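Local atomic coordinates of transcriptional regulator, crp family (Thermotoga maritima, PDB entry 1O5L), a protein that probably binds DNA and regulates transcription, as members of the CRP family of transcription factors generally do. Residues A[38-43]-A[101-106]; A[49-54]-A[66-71]. All coordinates share one frame; numbering follows the deposited sequence.

Interaction 1: residues A[38-43]-A[101-106]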
loop_
_atom_site.group_PDB
_atom_site.type_symbol
_atom_site.label_atom_id
_atom_site.label_comp_id
_atom_site.label_asym_id
_atom_site.label_seq_id
_atom_site.Cartn_x
_atom_site.Cartn_y
_atom_site.Cartn_z
ATOM N N ASP A 38 -13.278 -13.889 0.105
ATOM C CA ASP A 38 -13.198 -14.329 1.503
ATOM C C ASP A 38 -12.637 -13.182 2.362
ATOM O O ASP A 38 -11.731 -12.483 1.915
ATOM C CB ASP A 38 -12.279 -15.557 1.659
ATOM C CG ASP A 38 -12.937 -16.883 1.213
ATOM O OD1 ASP A 38 -14.110 -16.932 0.814
ATOM O OD2 ASP A 38 -12.323 -17.960 1.229
ATOM N N PRO A 39 -13.169 -12.965 3.569
ATOM C CA PRO A 39 -12.639 -11.913 4.440
ATOM C C PRO A 39 -11.219 -12.199 4.860
ATOM O O PRO A 39 -10.844 -13.359 5.011
ATOM C CB PRO A 39 -13.598 -11.881 5.664
ATOM C CG PRO A 39 -14.686 -12.922 5.421
ATOM C CD PRO A 39 -14.335 -13.662 4.158
ATOM N N ILE A 40 -10.413 -11.140 4.957
ATOM C CA ILE A 40 -9.052 -11.255 5.461
ATOM C C ILE A 40 -9.140 -11.007 6.942
ATOM O O ILE A 40 -9.391 -9.875 7.390
ATOM C CB ILE A 40 -8.090 -10.234 4.806
ATOM C CG1 ILE A 40 -8.084 -10.410 3.293
ATOM C CG2 ILE A 40 -6.673 -10.354 5.434
ATOM C CD1 ILE A 40 -7.012 -9.607 2.555
ATOM N N GLU A 41 -8.964 -12.076 7.708
ATOM C CA GLU A 41 -8.968 -11.974 9.161
ATOM C C GLU A 41 -7.567 -12.121 9.781
ATOM O O GLU A 41 -7.177 -11.363 10.640
ATOM C CB GLU A 41 -9.980 -12.972 9.718
ATOM C CG GLU A 41 -11.402 -12.472 9.477
ATOM C CD GLU A 41 -12.456 -13.559 9.373
ATOM O OE1 GLU A 41 -12.104 -14.754 9.222
ATOM O OE2 GLU A 41 -13.663 -13.209 9.438
ATOM N N ASP A 42 -6.814 -13.102 9.354
ATOM C CA ASP A 42 -5.467 -13.280 9.829
ATOM C C ASP A 42 -4.521 -12.876 8.713
ATOM O O ASP A 42 -4.868 -12.966 7.512
ATOM C CB ASP A 42 -5.247 -14.738 10.180
ATOM C CG ASP A 42 -5.878 -15.136 11.506
ATOM O OD1 ASP A 42 -6.471 -14.385 12.317
ATOM O OD2 ASP A 42 -5.755 -16.332 11.835
ATOM N N VAL A 43 -3.334 -12.428 9.114
ATOM C CA VAL A 43 -2.216 -12.234 8.212
ATOM C C VAL A 43 -1.607 -13.628 7.906
ATOM O O VAL A 43 -1.228 -14.403 8.818
ATOM C CB VAL A 43 -1.156 -11.309 8.861
ATOM C CG1 VAL A 43 0.060 -11.134 7.954
ATOM C CG2 VAL A 43 -1.769 -9.960 9.240
ATOM N N ILE A 101 -1.278 -15.399 11.570
ATOM C CA ILE A 101 -1.213 -14.535 12.748
ATOM C C ILE A 101 -2.467 -13.647 12.844
ATOM O O ILE A 101 -2.777 -12.968 11.878
ATOM C CB ILE A 101 0.042 -13.609 12.668
ATOM C CG1 ILE A 101 1.321 -14.450 12.467
ATOM C CG2 ILE A 101 0.142 -12.747 13.906
ATOM C CD1 ILE A 101 2.563 -13.632 12.295
ATOM N N PRO A 102 -3.115 -13.588 14.009
ATOM C CA PRO A 102 -4.240 -12.672 14.223
ATOM C C PRO A 102 -3.852 -11.217 13.952
ATOM O O PRO A 102 -2.759 -10.761 14.337
ATOM C CB PRO A 102 -4.633 -12.882 15.706
ATOM C CG PRO A 102 -4.032 -14.189 16.116
ATOM C CD PRO A 102 -2.824 -14.391 15.211
ATOM N N LYS A 103 -4.740 -10.505 13.259
ATOM C CA LYS A 103 -4.472 -9.138 12.842
ATOM C C LYS A 103 -4.013 -8.221 13.994
ATOM O O LYS A 103 -3.125 -7.396 13.808
ATOM C CB LYS A 103 -5.701 -8.541 12.153
ATOM C CG LYS A 103 -5.492 -8.273 10.683
ATOM C CD LYS A 103 -6.570 -7.312 10.075
ATOM C CE LYS A 103 -7.466 -8.023 9.097
ATOM N NZ LYS A 103 -8.490 -7.090 8.537
ATOM N N GLU A 104 -4.671 -8.342 15.148
ATOM C CA GLU A 104 -4.387 -7.490 16.309
ATOM C C GLU A 104 -3.002 -7.760 16.867
ATOM O O GLU A 104 -2.301 -6.816 17.258
ATOM C CB GLU A 104 -5.426 -7.669 17.435
ATOM C CG GLU A 104 -6.831 -7.182 17.094
ATOM C CD GLU A 104 -6.899 -5.705 16.664
ATOM O OE1 GLU A 104 -6.111 -4.884 17.180
ATOM O OE2 GLU A 104 -7.748 -5.360 15.806
ATOM N N VAL A 105 -2.629 -9.042 16.915
ATOM C CA VAL A 105 -1.298 -9.436 17.281
ATOM C C VAL A 105 -0.293 -8.934 16.229
ATOM O O VAL A 105 0.793 -8.433 16.602
ATOM C CB VAL A 105 -1.194 -10.952 17.470
ATOM C CG1 VAL A 105 0.241 -11.366 17.756
ATOM C CG2 VAL A 105 -2.117 -11.431 18.606
ATOM N N PHE A 106 -0.619 -9.050 14.931
ATOM C CA PHE A 106 0.337 -8.549 13.927
ATOM C C PHE A 106 0.568 -7.040 14.118
ATOM O O PHE A 106 1.690 -6.591 14.084
ATOM C CB PHE A 106 -0.077 -8.877 12.492
ATOM C CG PHE A 106 1.030 -8.666 11.489
ATOM C CD1 PHE A 106 2.101 -9.555 11.420
ATOM C CD2 PHE A 106 1.022 -7.561 10.623
ATOM C CE1 PHE A 106 3.160 -9.350 10.487
ATOM C CE2 PHE A 106 2.060 -7.343 9.699
ATOM C CZ PHE A 106 3.125 -8.242 9.622
#

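Interaction 2: residues A[49-54]-A[66-71]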
loop_
_atom_site.group_PDB
_atom_site.type_symbol
_atom_site.label_atom_id
_atom_site.label_comp_id
_atom_site.label_asym_id
_atom_site.label_seq_id
_atom_site.Cartn_x
_atom_site.Cartn_y
_atom_site.Cartn_z
ATOM N N GLY A 49 6.611 -24.410 0.273
ATOM C CA GLY A 49 5.778 -24.831 -0.843
ATOM C C GLY A 49 5.630 -23.755 -1.916
ATOM O O GLY A 49 6.559 -22.986 -2.175
ATOM N N THR A 50 4.470 -23.730 -2.563
ATOM C CA THR A 50 4.193 -22.812 -3.667
ATOM C C THR A 50 2.676 -22.618 -3.781
ATOM O O THR A 50 1.913 -23.592 -3.800
ATOM C CB THR A 50 4.736 -23.371 -5.033
ATOM O OG1 THR A 50 6.128 -23.694 -4.959
ATOM C CG2 THR A 50 4.705 -22.307 -6.113
ATOM N N LEU A 51 2.253 -21.357 -3.894
ATOM C CA LEU A 51 0.859 -21.023 -4.097
ATOM C C LEU A 51 0.645 -20.454 -5.496
ATOM O O LEU A 51 1.586 -19.936 -6.104
ATOM C CB LEU A 51 0.409 -20.018 -3.053
ATOM C CG LEU A 51 0.727 -20.410 -1.611
ATOM C CD1 LEU A 51 0.255 -19.340 -0.688
ATOM C CD2 LEU A 51 0.080 -21.756 -1.264
ATOM N N LYS A 52 -0.591 -20.573 -5.993
ATOM C CA LYS A 52 -1.051 -19.927 -7.238
ATOM C C LYS A 52 -2.195 -18.962 -6.962
ATOM O O LYS A 52 -3.116 -19.273 -6.195
ATOM C CB LYS A 52 -1.509 -20.981 -8.240
ATOM C CG LYS A 52 -0.340 -21.679 -8.908
ATOM C CD LYS A 52 -0.503 -23.170 -8.982
ATOM C CE LYS A 52 -1.554 -23.589 -10.010
ATOM N NZ LYS A 52 -1.029 -24.750 -10.831
ATOM N N THR A 53 -2.117 -17.775 -7.557
ATOM C CA THR A 53 -3.189 -16.809 -7.458
ATOM C C THR A 53 -3.933 -16.800 -8.787
ATOM O O THR A 53 -3.304 -16.719 -9.850
ATOM C CB THR A 53 -2.680 -15.394 -7.071
ATOM O OG1 THR A 53 -1.681 -14.915 -7.985
ATOM C CG2 THR A 53 -1.992 -15.391 -5.715
ATOM N N GLU A 54 -5.261 -16.903 -8.724
ATOM C CA GLU A 54 -6.070 -16.963 -9.915
ATOM C C GLU A 54 -7.351 -16.141 -9.765
ATOM O O GLU A 54 -8.084 -16.285 -8.783
ATOM C CB GLU A 54 -6.355 -18.427 -10.303
ATOM C CG GLU A 54 -7.242 -19.172 -9.327
ATOM C CD GLU A 54 -7.325 -20.684 -9.556
ATOM O OE1 GLU A 54 -6.471 -21.253 -10.289
ATOM O OE2 GLU A 54 -8.271 -21.304 -8.974
ATOM N N ASP A 66 -0.352 -15.154 -10.791
ATOM C CA ASP A 66 1.007 -15.272 -10.311
ATOM C C ASP A 66 1.222 -16.556 -9.531
ATOM O O ASP A 66 0.293 -17.321 -9.271
ATOM C CB ASP A 66 1.351 -14.070 -9.411
ATOM C CG ASP A 66 2.783 -13.552 -9.618
ATOM O OD1 ASP A 66 3.655 -14.274 -10.188
ATOM O OD2 ASP A 66 3.114 -12.400 -9.247
ATOM N N GLU A 67 2.488 -16.764 -9.182
ATOM C CA GLU A 67 2.900 -17.729 -8.186
ATOM C C GLU A 67 3.379 -17.008 -6.941
ATOM O O GLU A 67 3.840 -15.879 -7.029
ATOM C CB GLU A 67 4.049 -18.582 -8.720
ATOM C CG GLU A 67 3.593 -19.700 -9.617
ATOM C CD GLU A 67 4.690 -20.699 -9.953
ATOM O OE1 GLU A 67 5.846 -20.540 -9.461
ATOM O OE2 GLU A 67 4.378 -21.652 -10.710
ATOM N N ILE A 68 3.290 -17.671 -5.780
ATOM C CA ILE A 68 3.926 -17.179 -4.548
ATOM C C ILE A 68 4.907 -18.219 -4.026
ATOM O O ILE A 68 4.530 -19.354 -3.813
ATOM C CB ILE A 68 2.890 -16.869 -3.490
ATOM C CG1 ILE A 68 1.764 -16.007 -4.086
ATOM C CG2 ILE A 68 3.552 -16.163 -2.245
ATOM C CD1 ILE A 68 0.600 -15.767 -3.107
ATOM N N LYS A 69 6.166 -17.825 -3.869
ATOM C CA LYS A 69 7.201 -18.666 -3.285
ATOM C C LYS A 69 7.487 -18.173 -1.868
ATOM O O LYS A 69 7.199 -17.021 -1.548
ATOM C CB LYS A 69 8.476 -18.607 -4.119
ATOM C CG LYS A 69 8.351 -19.161 -5.547
ATOM C CD LYS A 69 8.429 -20.691 -5.536
ATOM C CE LYS A 69 8.509 -21.298 -6.937
ATOM N NZ LYS A 69 8.170 -22.773 -6.909
ATOM N N PRO A 70 8.032 -19.034 -1.007
ATOM C CA PRO A 70 8.307 -18.639 0.358
ATOM C C PRO A 70 9.552 -17.731 0.452
ATOM O O PRO A 70 10.378 -17.798 -0.416
ATOM C CB PRO A 70 8.518 -19.975 1.077
ATOM C CG PRO A 70 8.418 -21.058 0.028
ATOM C CD PRO A 70 8.449 -20.418 -1.284
ATOM N N VAL A 71 9.698 -16.869 1.465
ATOM C CA VAL A 71 8.766 -16.661 2.562
ATOM C C VAL A 71 8.185 -15.278 2.400
ATOM O O VAL A 71 8.915 -14.310 2.437
ATOM C CB VAL A 71 9.495 -16.711 3.927
ATOM C CG1 VAL A 71 8.542 -16.591 5.050
ATOM C CG2 VAL A 71 10.308 -17.995 4.067
#

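Interaction 1: residues A[38-43]-A[101-106]
Val43 and Ile101 form an antiparallel hydrogen-bonded pair where strand 42-48 meets the end of strand 96-102, at the point where the beta roll of a cyclic nucleotide-binding domain passes into helix 103-112. Val43 N donates to Ile101 O at 2.9 Å. The return bond, from Ile101 N to Val43 O, is straighter, with an N-H...O angle of 168°. Asp42 and Pro102 make the next pair, a non-hydrogen-bonded one, and their side chains diverge. Asp42 OD1 still lies 3.4 Å from Pro102 CA, while its OD2 bonds to Ser100 OG. Pro102 is the N-cap of the helix.

Val43 is the apolar centre. CG1 stands anti to the backbone N (chi1 178°), which carries it over the middle of one face of the Phe106 ring. This is a CH-pi contact, 4.2 Å from CG1 to the ring centroid. The other branch, CG2, packs against Phe106 CG at 3.8 Å. Phe120, on helix 114-139, meets the same ring edge-to-face.

Lys103 reaches back from the first turn of the helix. Its CG passes 3.5 Å from Glu41 O, and its NZ makes a weak 3.1 Å bond to Ile40 O. NZ also bonds to Ile79 O. A methionine in its place has no ammonium, and the carbonyls of Ile40 and Ile79 would probably lose the donor that links these two parts of the chain. Two backbone bonds join the strands. The helix is tied in by a buried valine-phenylalanine pair and, beside it, a lysine end that grips backbone carbonyls.

Interaction 2: residues A[49-54]-A[66-71]
Gly49 O lies 3.3 Å from Pro70 CD, where the two chains begin to run side by side. The positive phi of Gly49, 103°, with its psi, would push a CB against the preceding carbonyl. Thr50 comes next. Its OG1 accepts a 3.0 Å hydrogen bond from Lys69 NZ, the lysine chain bending at chi2 (-80°), which turns NZ back to the hydroxyl. The same OG1 also bonds to Glu94 OE2, so the hydroxyl links a lysine and a glutamate. Thr50 CG2 lies near Glu67 OE1.

Leu51 pairs with Ile68. Leu51 N donates to Ile68 O at 3.0 Å, and Ile68 N returns a bond to Leu51 O. This is the antiparallel beta hairpin of strands 51-56 and 62-68, part of the domain's beta roll. The CB atoms of Leu51 and Ile68 touch at 4.0 Å, and both side chains pack on Leu46 of strand 42-48.

Lys52 and Glu67 form the non-hydrogen-bonded pair; their side chains lie on the face opposite Leu51 and Ile68. Thr53 N then donates to Asp66 O at 3.0 Å. The Thr53 and Ile68 side chains cross at about a right angle, with Thr53 CG2 3.7 Å from Ile68 CD1.

In the fold
Both contacts lie within the cyclic nucleotide-binding domain, on opposite sides of the chain's centre. Their centres are 19 Å apart. Interaction 1 is partly buried and joins the sheet containing strands 42-48 and 96-102 to helix 103-112. Interaction 2 is a surface contact at the outer edge of the other sheet. Strands 42-48 and 51-56 follow each other in the chain, so the two sheets are directly connected. Interaction 1 spans a long sequence separation and adds an aromatic contact to its strand pairing. Interaction 2 is a local hairpin. Its strand pairing is longer. Lys52 and Glu67 occupy one face; Leu51 and Ile68 share the other with Thr53 and Asp66.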